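Local atomic coordinates of insecticidal Delta-Endotoxin Cry8Ea1 (Bacillus Thuringiensis, PDB entry 3EB7), a protein that is toxic to larvae of the beetle Holotrichia parallela, probably by binding gut-cell receptors and forming membrane pores as other three-domain Cry toxins do. Residues I247-A252 / G389-D394; L345-V350 / G360-V365; G482-I487 / T561-V566; D458-S463 / I476-S481. One frame throughout, in Å; residues are numbered along the deposited sequence.

Interaction 1: residues I247-A252 / G389-D394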
loop_
_atom_site.group_PDB
_atom_site.type_symbol
_atom_site.label_atom_id
_atom_site.label_comp_id
_atom_site.label_asym_id
_atom_site.label_seq_id
_atom_site.Cartn_x
_atom_site.Cartn_y
_atom_site.Cartn_z
ATOM N N ILE A 247 13.949 2.435 15.459
ATOM C CA ILE A 247 14.646 3.683 15.763
ATOM C C ILE A 247 15.698 3.428 16.830
ATOM O O ILE A 247 15.514 3.723 18.036
ATOM C CB ILE A 247 13.669 4.834 16.124
ATOM C CG1 ILE A 247 12.575 4.929 15.034
ATOM C CG2 ILE A 247 14.443 6.164 16.194
ATOM C CD1 ILE A 247 11.374 5.749 15.410
ATOM N N GLY A 248 16.793 2.826 16.372
ATOM C CA GLY A 248 17.939 2.460 17.195
ATOM C C GLY A 248 19.193 2.735 16.375
ATOM O O GLY A 248 19.182 2.659 15.147
ATOM N N ALA A 249 20.273 3.073 17.066
ATOM C CA ALA A 249 21.495 3.445 16.406
ATOM C C ALA A 249 22.148 2.208 15.769
ATOM O O ALA A 249 22.097 1.116 16.322
ATOM C CB ALA A 249 22.442 4.127 17.412
ATOM N N ILE A 250 22.770 2.404 14.604
ATOM C CA ILE A 250 23.450 1.314 13.872
ATOM C C ILE A 250 24.769 1.826 13.356
ATOM O O ILE A 250 24.839 2.912 12.790
ATOM C CB ILE A 250 22.584 0.755 12.726
ATOM C CG1 ILE A 250 21.545 -0.253 13.273
ATOM C CG2 ILE A 250 23.431 0.044 11.650
ATOM C CD1 ILE A 250 20.411 -0.562 12.304
ATOM N N GLY A 251 25.814 1.036 13.573
ATOM C CA GLY A 251 27.118 1.334 13.047
ATOM C C GLY A 251 28.209 0.448 13.620
ATOM O O GLY A 251 27.960 -0.471 14.415
ATOM N N ALA A 252 29.431 0.771 13.222
ATOM C CA ALA A 252 30.650 0.064 13.621
ATOM C C ALA A 252 31.042 0.195 15.120
ATOM O O ALA A 252 31.652 -0.713 15.672
ATOM C CB ALA A 252 31.829 0.477 12.666
ATOM N N GLY A 389 26.443 9.759 21.360
ATOM C CA GLY A 389 26.318 9.395 19.937
ATOM C C GLY A 389 24.860 9.489 19.497
ATOM O O GLY A 389 23.937 9.232 20.271
ATOM N N ALA A 390 24.629 9.860 18.251
ATOM C CA ALA A 390 23.272 9.986 17.750
ATOM C C ALA A 390 23.249 9.660 16.253
ATOM O O ALA A 390 24.231 9.939 15.539
ATOM C CB ALA A 390 22.731 11.417 18.001
ATOM N N GLN A 391 22.123 9.111 15.789
ATOM C CA GLN A 391 21.795 8.971 14.357
ATOM C C GLN A 391 20.444 9.588 14.059
ATOM O O GLN A 391 19.493 9.317 14.762
ATOM C CB GLN A 391 21.694 7.513 14.009
ATOM C CG GLN A 391 22.800 7.050 13.176
ATOM C CD GLN A 391 23.048 5.591 13.383
ATOM O OE1 GLN A 391 22.150 4.747 13.187
ATOM N NE2 GLN A 391 24.281 5.268 13.797
ATOM N N GLU A 392 20.342 10.361 12.988
ATOM C CA GLU A 392 19.083 10.974 12.592
ATOM C C GLU A 392 18.333 10.018 11.675
ATOM O O GLU A 392 18.855 9.633 10.632
ATOM C CB GLU A 392 19.327 12.308 11.862
ATOM C CG GLU A 392 19.879 13.445 12.739
ATOM C CD GLU A 392 18.791 14.172 13.579
ATOM O OE1 GLU A 392 18.436 15.349 13.245
ATOM O OE2 GLU A 392 18.295 13.573 14.563
ATOM N N LYS A 393 17.118 9.620 12.063
ATOM C CA LYS A 393 16.293 8.809 11.193
ATOM C C LYS A 393 15.155 9.704 10.656
ATOM O O LYS A 393 14.430 10.342 11.406
ATOM C CB LYS A 393 15.774 7.547 11.898
ATOM C CG LYS A 393 16.712 6.822 12.865
ATOM C CD LYS A 393 18.010 6.290 12.270
ATOM C CE LYS A 393 17.819 5.005 11.391
ATOM N NZ LYS A 393 16.834 3.962 11.914
ATOM N N ASP A 394 15.083 9.812 9.337
ATOM C CA ASP A 394 14.198 10.733 8.659
ATOM C C ASP A 394 13.274 9.826 7.914
ATOM O O ASP A 394 13.697 9.082 7.047
ATOM C CB ASP A 394 15.021 11.619 7.709
ATOM C CG ASP A 394 14.165 12.503 6.790
ATOM O OD1 ASP A 394 14.765 13.281 6.004
ATOM O OD2 ASP A 394 12.918 12.438 6.822
#
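The carboxamide of Gln391 grips both polar atoms of Ile250's backbone: NE2 gives a short bond to Ile250 O (2.6 Å), while OE1 receives Ile250 N at 2.8 Å. This is how the loop 247-252 is fastened to strand 389-394, an outermost strand of an antiparallel sheet in the second domain, which in Cry toxins is a beta prism of three sheets. A single side-chain amide thus supplies both the donor and the acceptor for the O and N of one residue. The two bonds differ in quality. The one to OE1 is fairly straight, 156° at the hydrogen, whereas NE2 sits well above the carbonyl plane of Ile250 and its bond bends to 131°. Gln391 carries its CG away from a staggered position (chi1 -109°) and then runs out extended, which places the amide against the loop. OE1 also lies 3.5 Å from Ala249 CA. The backbone of Gln391 is hydrogen-bonded to Ala348 of the adjacent strand, so the strand itself is fixed in the sheet, while Ile250 packs its side chain among Ser255, Trp256 and Tyr257. Farther along, the side chains of Ile247 and Lys393 run by one another in opposing senses, CG2 of the isoleucine meeting CG of the lysine at 4.1 Å. Beyond CG the lysine curls through three successive bends, which carry its NZ round to 4.2 Å from Gly248 O, too long for a hydrogen bond.

Interaction 2: residues L345-V350 / G360-V365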
loop_
_atom_site.group_PDB
_atom_site.type_symbol
_atom_site.label_atom_id
_atom_site.label_comp_id
_atom_site.label_asym_id
_atom_site.label_seq_id
_atom_site.Cartn_x
_atom_site.Cartn_y
_atom_site.Cartn_z
ATOM N N LEU A 345 11.303 12.975 12.377
ATOM C CA LEU A 345 12.744 13.037 12.344
ATOM C C LEU A 345 13.180 12.627 13.732
ATOM O O LEU A 345 12.860 13.307 14.685
ATOM C CB LEU A 345 13.180 14.457 11.975
ATOM C CG LEU A 345 14.631 14.730 11.518
ATOM C CD1 LEU A 345 15.516 14.912 12.717
ATOM C CD2 LEU A 345 15.255 13.666 10.626
ATOM N N SER A 346 13.864 11.486 13.867
ATOM C CA SER A 346 14.158 10.948 15.188
ATOM C C SER A 346 15.643 10.862 15.418
ATOM O O SER A 346 16.407 10.591 14.482
ATOM C CB SER A 346 13.566 9.552 15.387
ATOM O OG SER A 346 12.218 9.458 14.936
ATOM N N THR A 347 16.048 11.046 16.671
ATOM C CA THR A 347 17.417 10.855 17.035
ATOM C C THR A 347 17.566 9.562 17.850
ATOM O O THR A 347 17.181 9.483 19.012
ATOM C CB THR A 347 17.957 12.094 17.794
ATOM O OG1 THR A 347 17.816 13.250 16.962
ATOM C CG2 THR A 347 19.434 11.923 18.182
ATOM N N ALA A 348 18.128 8.545 17.224
ATOM C CA ALA A 348 18.491 7.356 17.923
ATOM C C ALA A 348 19.859 7.587 18.615
ATOM O O ALA A 348 20.893 7.780 17.949
ATOM C CB ALA A 348 18.509 6.176 16.958
ATOM N N GLY A 349 19.840 7.598 19.956
ATOM C CA GLY A 349 20.979 7.975 20.783
ATOM C C GLY A 349 21.701 6.758 21.318
ATOM O O GLY A 349 21.097 5.669 21.457
ATOM N N VAL A 350 22.996 6.945 21.585
ATOM C CA VAL A 350 23.839 5.971 22.311
ATOM C C VAL A 350 24.635 6.742 23.350
ATOM O O VAL A 350 25.318 7.737 23.012
ATOM C CB VAL A 350 24.919 5.238 21.425
ATOM C CG1 VAL A 350 25.542 4.066 22.216
ATOM C CG2 VAL A 350 24.348 4.744 20.137
ATOM N N GLY A 360 18.853 4.436 23.019
ATOM C CA GLY A 360 17.502 4.980 23.196
ATOM C C GLY A 360 17.252 6.233 22.393
ATOM O O GLY A 360 18.197 6.916 22.019
ATOM N N VAL A 361 15.986 6.563 22.160
ATOM C CA VAL A 361 15.621 7.717 21.342
ATOM C C VAL A 361 15.648 8.977 22.240
ATOM O O VAL A 361 14.958 9.037 23.279
ATOM C CB VAL A 361 14.218 7.491 20.698
ATOM C CG1 VAL A 361 13.647 8.786 20.014
ATOM C CG2 VAL A 361 14.251 6.284 19.729
ATOM N N SER A 362 16.443 9.969 21.840
ATOM C CA SER A 362 16.579 11.230 22.621
ATOM C C SER A 362 15.689 12.370 22.117
ATOM O O SER A 362 15.447 13.359 22.815
ATOM C CB SER A 362 18.032 11.687 22.615
ATOM O OG SER A 362 18.411 11.888 21.266
ATOM N N LYS A 363 15.179 12.215 20.913
ATOM C CA LYS A 363 14.459 13.293 20.273
ATOM C C LYS A 363 13.622 12.788 19.114
ATOM O O LYS A 363 14.106 11.995 18.308
ATOM C CB LYS A 363 15.439 14.359 19.758
ATOM C CG LYS A 363 14.749 15.595 19.191
ATOM C CD LYS A 363 15.828 16.635 18.867
ATOM C CE LYS A 363 15.275 17.861 18.156
ATOM N NZ LYS A 363 16.467 18.645 17.659
ATOM N N VAL A 364 12.381 13.245 19.038
ATOM C CA VAL A 364 11.536 13.017 17.842
ATOM C C VAL A 364 10.778 14.293 17.459
ATOM O O VAL A 364 10.067 14.843 18.278
ATOM C CB VAL A 364 10.474 11.852 18.022
ATOM C CG1 VAL A 364 9.726 11.609 16.698
ATOM C CG2 VAL A 364 11.132 10.581 18.507
ATOM N N VAL A 365 10.932 14.735 16.220
ATOM C CA VAL A 365 10.109 15.824 15.660
ATOM C C VAL A 365 8.991 15.233 14.760
ATOM O O VAL A 365 9.292 14.550 13.770
ATOM C CB VAL A 365 10.984 16.823 14.855
ATOM C CG1 VAL A 365 10.139 17.972 14.316
ATOM C CG2 VAL A 365 12.129 17.381 15.746
#
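The peptide groups of Leu345 and Val365, and those of Gly349 and Gly360, are hydrogen-bonded across a beta hairpin. Ser346, Ala348, Val361 and Val364 stand on one face of the sheet, where Ser346 and Val364 touch Phe430; Leu345, Thr347, Lys363 and Val365 stand on the other. At one end Leu345 and Val365 bond in both directions, the bond from Val365 N to Leu345 O being 2.8 Å and nearly straight (172°). At the other, Gly349 and Gly360 form a second such pair. Between them the hairpin carries a beta bulge: Ser362 and Lys363 together lie opposite Thr347, whose N bonds to Lys363 O (2.7 Å) while its O takes Ser362 N (3.0 Å). The extra residue shifts the register by one, and Ala348 faces Val361. On the face of Val364, the hydroxyl of Ser346 lies against both methyls of the valine, CG1 at 3.7 Å. Thr347 OG1 is hydrogen-bonded to Glu392 OE2 on the neighbouring strand. With chi1 at -58°, Thr347 CG2 stands anti to the backbone N and comes against the bulge, 3.2 Å from Ser362 OG.

Interaction 3: residues G482-I487 / T561-V566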
loop_
_atom_site.group_PDB
_atom_site.type_symbol
_atom_site.label_atom_id
_atom_site.label_comp_id
_atom_site.label_asym_id
_atom_site.label_seq_id
_atom_site.Cartn_x
_atom_site.Cartn_y
_atom_site.Cartn_z
ATOM N N GLY A 482 -21.864 -14.509 10.045
ATOM C CA GLY A 482 -21.521 -13.335 10.832
ATOM C C GLY A 482 -21.666 -12.108 9.977
ATOM O O GLY A 482 -22.121 -12.188 8.836
ATOM N N SER A 483 -21.285 -10.969 10.538
ATOM C CA SER A 483 -21.393 -9.685 9.870
ATOM C C SER A 483 -20.070 -8.944 9.957
ATOM O O SER A 483 -19.279 -9.175 10.878
ATOM C CB SER A 483 -22.465 -8.843 10.532
ATOM O OG SER A 483 -23.727 -9.440 10.340
ATOM N N THR A 484 -19.829 -8.064 8.993
ATOM C CA THR A 484 -18.778 -7.089 9.143
ATOM C C THR A 484 -19.223 -6.166 10.255
ATOM O O THR A 484 -20.353 -6.262 10.721
ATOM C CB THR A 484 -18.589 -6.218 7.880
ATOM O OG1 THR A 484 -19.797 -5.490 7.622
ATOM C CG2 THR A 484 -18.181 -7.067 6.667
ATOM N N GLY A 485 -18.334 -5.273 10.692
ATOM C CA GLY A 485 -18.747 -4.183 11.573
ATOM C C GLY A 485 -19.668 -3.187 10.867
ATOM O O GLY A 485 -19.893 -3.246 9.633
ATOM N N VAL A 486 -20.222 -2.284 11.668
ATOM C CA VAL A 486 -20.837 -1.101 11.144
ATOM C C VAL A 486 -19.747 -0.212 10.511
ATOM O O VAL A 486 -18.817 0.228 11.203
ATOM C CB VAL A 486 -21.519 -0.347 12.271
ATOM C CG1 VAL A 486 -22.267 0.833 11.709
ATOM C CG2 VAL A 486 -22.472 -1.299 13.026
ATOM N N ILE A 487 -19.849 -0.018 9.196
ATOM C CA ILE A 487 -18.997 0.883 8.469
ATOM C C ILE A 487 -19.697 2.245 8.429
ATOM O O ILE A 487 -20.817 2.378 7.902
ATOM C CB ILE A 487 -18.709 0.418 7.026
ATOM C CG1 ILE A 487 -18.124 -0.987 7.005
ATOM C CG2 ILE A 487 -17.804 1.459 6.269
ATOM C CD1 ILE A 487 -18.001 -1.540 5.641
ATOM N N THR A 561 -24.661 4.404 7.545
ATOM C CA THR A 561 -23.872 3.226 7.833
ATOM C C THR A 561 -24.131 2.182 6.790
ATOM O O THR A 561 -25.153 2.225 6.133
ATOM C CB THR A 561 -24.196 2.617 9.192
ATOM O OG1 THR A 561 -25.587 2.366 9.242
ATOM C CG2 THR A 561 -23.838 3.562 10.315
ATOM N N LEU A 562 -23.173 1.264 6.639
ATOM C CA LEU A 562 -23.313 0.094 5.796
ATOM C C LEU A 562 -22.809 -1.111 6.576
ATOM O O LEU A 562 -21.931 -0.995 7.424
ATOM C CB LEU A 562 -22.508 0.295 4.532
ATOM C CG LEU A 562 -23.135 0.143 3.134
ATOM C CD1 LEU A 562 -24.608 0.593 3.014
ATOM C CD2 LEU A 562 -22.253 0.902 2.118
ATOM N N LYS A 563 -23.361 -2.282 6.303
ATOM C CA LYS A 563 -22.950 -3.471 7.037
ATOM C C LYS A 563 -23.259 -4.668 6.164
ATOM O O LYS A 563 -24.317 -4.719 5.558
ATOM C CB LYS A 563 -23.668 -3.554 8.407
ATOM C CG LYS A 563 -23.333 -4.807 9.227
ATOM C CD LYS A 563 -24.147 -4.849 10.481
ATOM C CE LYS A 563 -24.938 -6.113 10.507
ATOM N NZ LYS A 563 -26.244 -6.078 11.241
ATOM N N ILE A 564 -22.315 -5.603 6.076
ATOM C CA ILE A 564 -22.480 -6.756 5.226
ATOM C C ILE A 564 -22.674 -7.950 6.132
ATOM O O ILE A 564 -21.932 -8.134 7.108
ATOM C CB ILE A 564 -21.256 -6.980 4.264
ATOM C CG1 ILE A 564 -20.970 -5.761 3.357
ATOM C CG2 ILE A 564 -21.436 -8.244 3.409
ATOM C CD1 ILE A 564 -22.174 -5.181 2.637
ATOM N N SER A 565 -23.694 -8.749 5.824
ATOM C CA SER A 565 -23.986 -9.963 6.592
ATOM C C SER A 565 -23.888 -11.193 5.708
ATOM O O SER A 565 -24.401 -11.180 4.570
ATOM C CB SER A 565 -25.395 -9.859 7.180
ATOM O OG SER A 565 -25.446 -8.819 8.152
ATOM N N VAL A 566 -23.209 -12.233 6.213
ATOM C CA VAL A 566 -23.137 -13.528 5.528
ATOM C C VAL A 566 -23.705 -14.688 6.408
ATOM O O VAL A 566 -23.567 -14.699 7.651
ATOM C CB VAL A 566 -21.722 -13.870 4.910
ATOM C CG1 VAL A 566 -21.253 -12.766 3.942
ATOM C CG2 VAL A 566 -20.678 -14.181 5.995
#
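Lys563 lays its side chain along the backbone of the segment 482-487: CB comes within 4.0 Å of Gly485 O, CG passes Thr484 O at 3.6 Å, CD stays beside that same oxygen, and CE reaches Ser483 OG at 3.5 Å. The lysine spans an interruption in an antiparallel strand pair of the third domain, a beta sandwich in Cry toxins. Regular pairing holds on both sides of the break, with Gly482 opposite Val566 and Ile487 opposite Leu562, each pair bonded in both directions. In between, the chain bulges away at Gly485, and the register shifts by one residue between Ser483 and Ile487. The side chain of Thr484 supplies a bond within the break. A chi1 of 61° sets OG1 over the backbone, flanked by N and C, where it accepts Ile564 N at 3.0 Å along an almost straight line (175°) and donates to Gly485 O. The hydroxyl thus does the work of a main-chain acceptor, and Thr484 N returns a bond to Ile564 O. Next to the break, Ser483 and Ser565 point to the same face and their hydroxyls are hydrogen-bonded at 2.9 Å. Ile487 and Ile564 both pack on Ile583 of strand 578-588, whereas the backbone N of Val486 is taken up by Asp458. Val486 extends CG1 anti to its own N (chi1 -175°) and crosses the side chain of Thr561, methyl against methyl, in a contact tighter than usual: CG1 to Thr561 CG2, 3.4 Å.

Interaction 4: residues D458-S463 / I476-S481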
loop_
_atom_site.group_PDB
_atom_site.type_symbol
_atom_site.label_atom_id
_atom_site.label_comp_id
_atom_site.label_asym_id
_atom_site.label_seq_id
_atom_site.Cartn_x
_atom_site.Cartn_y
_atom_site.Cartn_z
ATOM N N ASP A 458 -16.116 -1.074 14.046
ATOM C CA ASP A 458 -16.081 -2.138 15.072
ATOM C C ASP A 458 -16.413 -3.522 14.431
ATOM O O ASP A 458 -16.586 -3.633 13.212
ATOM C CB ASP A 458 -17.169 -1.881 16.135
ATOM C CG ASP A 458 -18.599 -2.014 15.559
ATOM O OD1 ASP A 458 -19.562 -1.652 16.262
ATOM O OD2 ASP A 458 -18.782 -2.502 14.416
ATOM N N GLY A 459 -16.506 -4.563 15.249
ATOM C CA GLY A 459 -16.857 -5.886 14.765
ATOM C C GLY A 459 -15.585 -6.706 14.646
ATOM O O GLY A 459 -14.550 -6.371 15.240
ATOM N N PRO A 460 -15.641 -7.788 13.852
ATOM C CA PRO A 460 -14.521 -8.744 13.740
ATOM C C PRO A 460 -13.225 -8.125 13.149
ATOM O O PRO A 460 -13.264 -7.295 12.219
ATOM C CB PRO A 460 -15.067 -9.858 12.824
ATOM C CG PRO A 460 -16.487 -9.552 12.600
ATOM C CD PRO A 460 -16.775 -8.132 12.980
ATOM N N LYS A 461 -12.100 -8.545 13.705
ATOM C CA LYS A 461 -10.805 -8.153 13.227
ATOM C C LYS A 461 -10.424 -9.101 12.124
ATOM O O LYS A 461 -11.026 -10.181 12.019
ATOM C CB LYS A 461 -9.787 -8.234 14.359
ATOM C CG LYS A 461 -10.043 -7.271 15.503
ATOM C CD LYS A 461 -9.048 -7.604 16.592
ATOM C CE LYS A 461 -9.199 -6.737 17.825
ATOM N NZ LYS A 461 -8.202 -7.167 18.887
ATOM N N PRO A 462 -9.447 -8.703 11.262
ATOM C CA PRO A 462 -8.917 -9.641 10.262
ATOM C C PRO A 462 -8.287 -10.870 10.919
ATOM O O PRO A 462 -7.811 -10.795 12.031
ATOM C CB PRO A 462 -7.857 -8.815 9.529
ATOM C CG PRO A 462 -8.289 -7.390 9.781
ATOM C CD PRO A 462 -8.829 -7.371 11.149
ATOM N N SER A 463 -8.309 -12.001 10.237
ATOM C CA SER A 463 -7.693 -13.212 10.775
ATOM C C SER A 463 -6.234 -13.263 10.383
ATOM O O SER A 463 -5.802 -12.528 9.486
ATOM C CB SER A 463 -8.452 -14.446 10.282
ATOM O OG SER A 463 -9.825 -14.339 10.695
ATOM N N ILE A 476 -11.863 -9.211 5.787
ATOM C CA ILE A 476 -12.499 -9.798 6.975
ATOM C C ILE A 476 -12.931 -11.227 6.592
ATOM O O ILE A 476 -13.468 -11.423 5.521
ATOM C CB ILE A 476 -13.693 -8.916 7.551
ATOM C CG1 ILE A 476 -13.242 -7.491 7.937
ATOM C CG2 ILE A 476 -14.369 -9.559 8.769
ATOM C CD1 ILE A 476 -12.037 -7.447 8.770
ATOM N N SER A 477 -12.680 -12.203 7.464
ATOM C CA SER A 477 -12.944 -13.641 7.197
ATOM C C SER A 477 -14.115 -14.197 8.011
ATOM O O SER A 477 -14.301 -13.807 9.152
ATOM C CB SER A 477 -11.704 -14.491 7.535
ATOM O OG SER A 477 -10.544 -13.945 6.916
ATOM N N PHE A 478 -14.884 -15.124 7.438
ATOM C CA PHE A 478 -15.904 -15.860 8.202
ATOM C C PHE A 478 -15.743 -17.353 7.990
ATOM O O PHE A 478 -15.664 -17.805 6.860
ATOM C CB PHE A 478 -17.311 -15.413 7.826
ATOM C CG PHE A 478 -17.512 -13.933 7.941
ATOM C CD1 PHE A 478 -17.213 -13.085 6.870
ATOM C CD2 PHE A 478 -17.971 -13.371 9.125
ATOM C CE1 PHE A 478 -17.351 -11.698 6.994
ATOM C CE2 PHE A 478 -18.133 -11.975 9.246
ATOM C CZ PHE A 478 -17.820 -11.143 8.188
ATOM N N ASN A 479 -15.627 -18.095 9.092
ATOM C CA ASN A 479 -15.693 -19.553 9.074
ATOM C C ASN A 479 -17.122 -20.027 9.350
ATOM O O ASN A 479 -17.418 -21.203 9.240
ATOM C CB ASN A 479 -14.735 -20.168 10.100
ATOM C CG ASN A 479 -13.277 -20.030 9.702
ATOM O OD1 ASN A 479 -12.456 -19.546 10.490
ATOM N ND2 ASN A 479 -12.942 -20.470 8.494
ATOM N N SER A 480 -18.000 -19.087 9.676
ATOM C CA SER A 480 -19.421 -19.332 9.879
ATOM C C SER A 480 -20.126 -17.999 9.780
ATOM O O SER A 480 -19.484 -16.975 9.575
ATOM C CB SER A 480 -19.676 -19.944 11.271
ATOM O OG SER A 480 -19.291 -19.032 12.297
ATOM N N SER A 481 -21.438 -18.013 9.951
ATOM C CA SER A 481 -22.281 -16.857 9.754
ATOM C C SER A 481 -21.862 -15.703 10.617
ATOM O O SER A 481 -21.578 -15.880 11.801
ATOM C CB SER A 481 -23.730 -17.217 10.104
ATOM O OG SER A 481 -24.133 -18.310 9.318
HETATM O O HOH W 1 -11.707 -11.924 10.139
HETATM O O HOH W 2 -9.193 -11.830 7.619
HETATM O O HOH W 3 -11.805 -16.750 10.191
#
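Two torsions near -50° to -60° (chi1 -58°, chi2 -49°) fold Ile476 so that CG1 sits beside the backbone N and CD1 turns toward the chain of Pro460 and Pro462. CD1 then meets Pro462 CG at 3.9 Å, the two side chains crossing at a slant, and lies 3.7 Å from Pro460 O. The other branch, CG2, packs on Pro460 CB at 4.1 Å, so the isoleucine touches both prolines. Phe478 adds a looser contact, its CE2 lying 4.5 Å from Pro460 CG. No direct hydrogen bond joins the segments; water does the polar work. Water 1 gives a hydrogen to Lys461 O (2.7 Å) and accepts Ser477 N (2.9 Å), with Ser463 OG as a third partner. Water 2 accepts Ser463 N (2.8 Å) and is bonded to Ser477 OG (2.6 Å). A third links Ser463 OG to Asn479 OD1, whose ND2 is bonded to Ser576. Ile476 and Phe478 are also hydrogen-bonded through their backbones to Ile580 and Val578 of strand 578-588. From Pro460 to Ser463 the backbone keeps polyproline II angles; the arrangement is that of a proline-containing extended loop laid across a short strand of a beta sandwich, here in the third domain of a Cry toxin, over an apolar patch and a set of three bridging waters.

In the fold
The four contacts form two groups. Interactions 1 and 2 both reach one four-stranded antiparallel sheet of the second domain, interaction 1 through strand 389-394 alone, their centres about 8 Å apart; the hairpin of interaction 2 is nested inside the chain loop closed by interaction 1, and strands 340-352 and 389-394 are neighbours. Interactions 4 and 3 follow in that order along the chain, in the third domain, with centres about 10 Å apart. They touch where Asp458 meets the backbone of Val486 and where Pro460 and Phe478 pack on Ser483. Between the groups, centres lie about 39 to 45 Å apart without touching, consistent with two beta domains that each carry their own internal contacts.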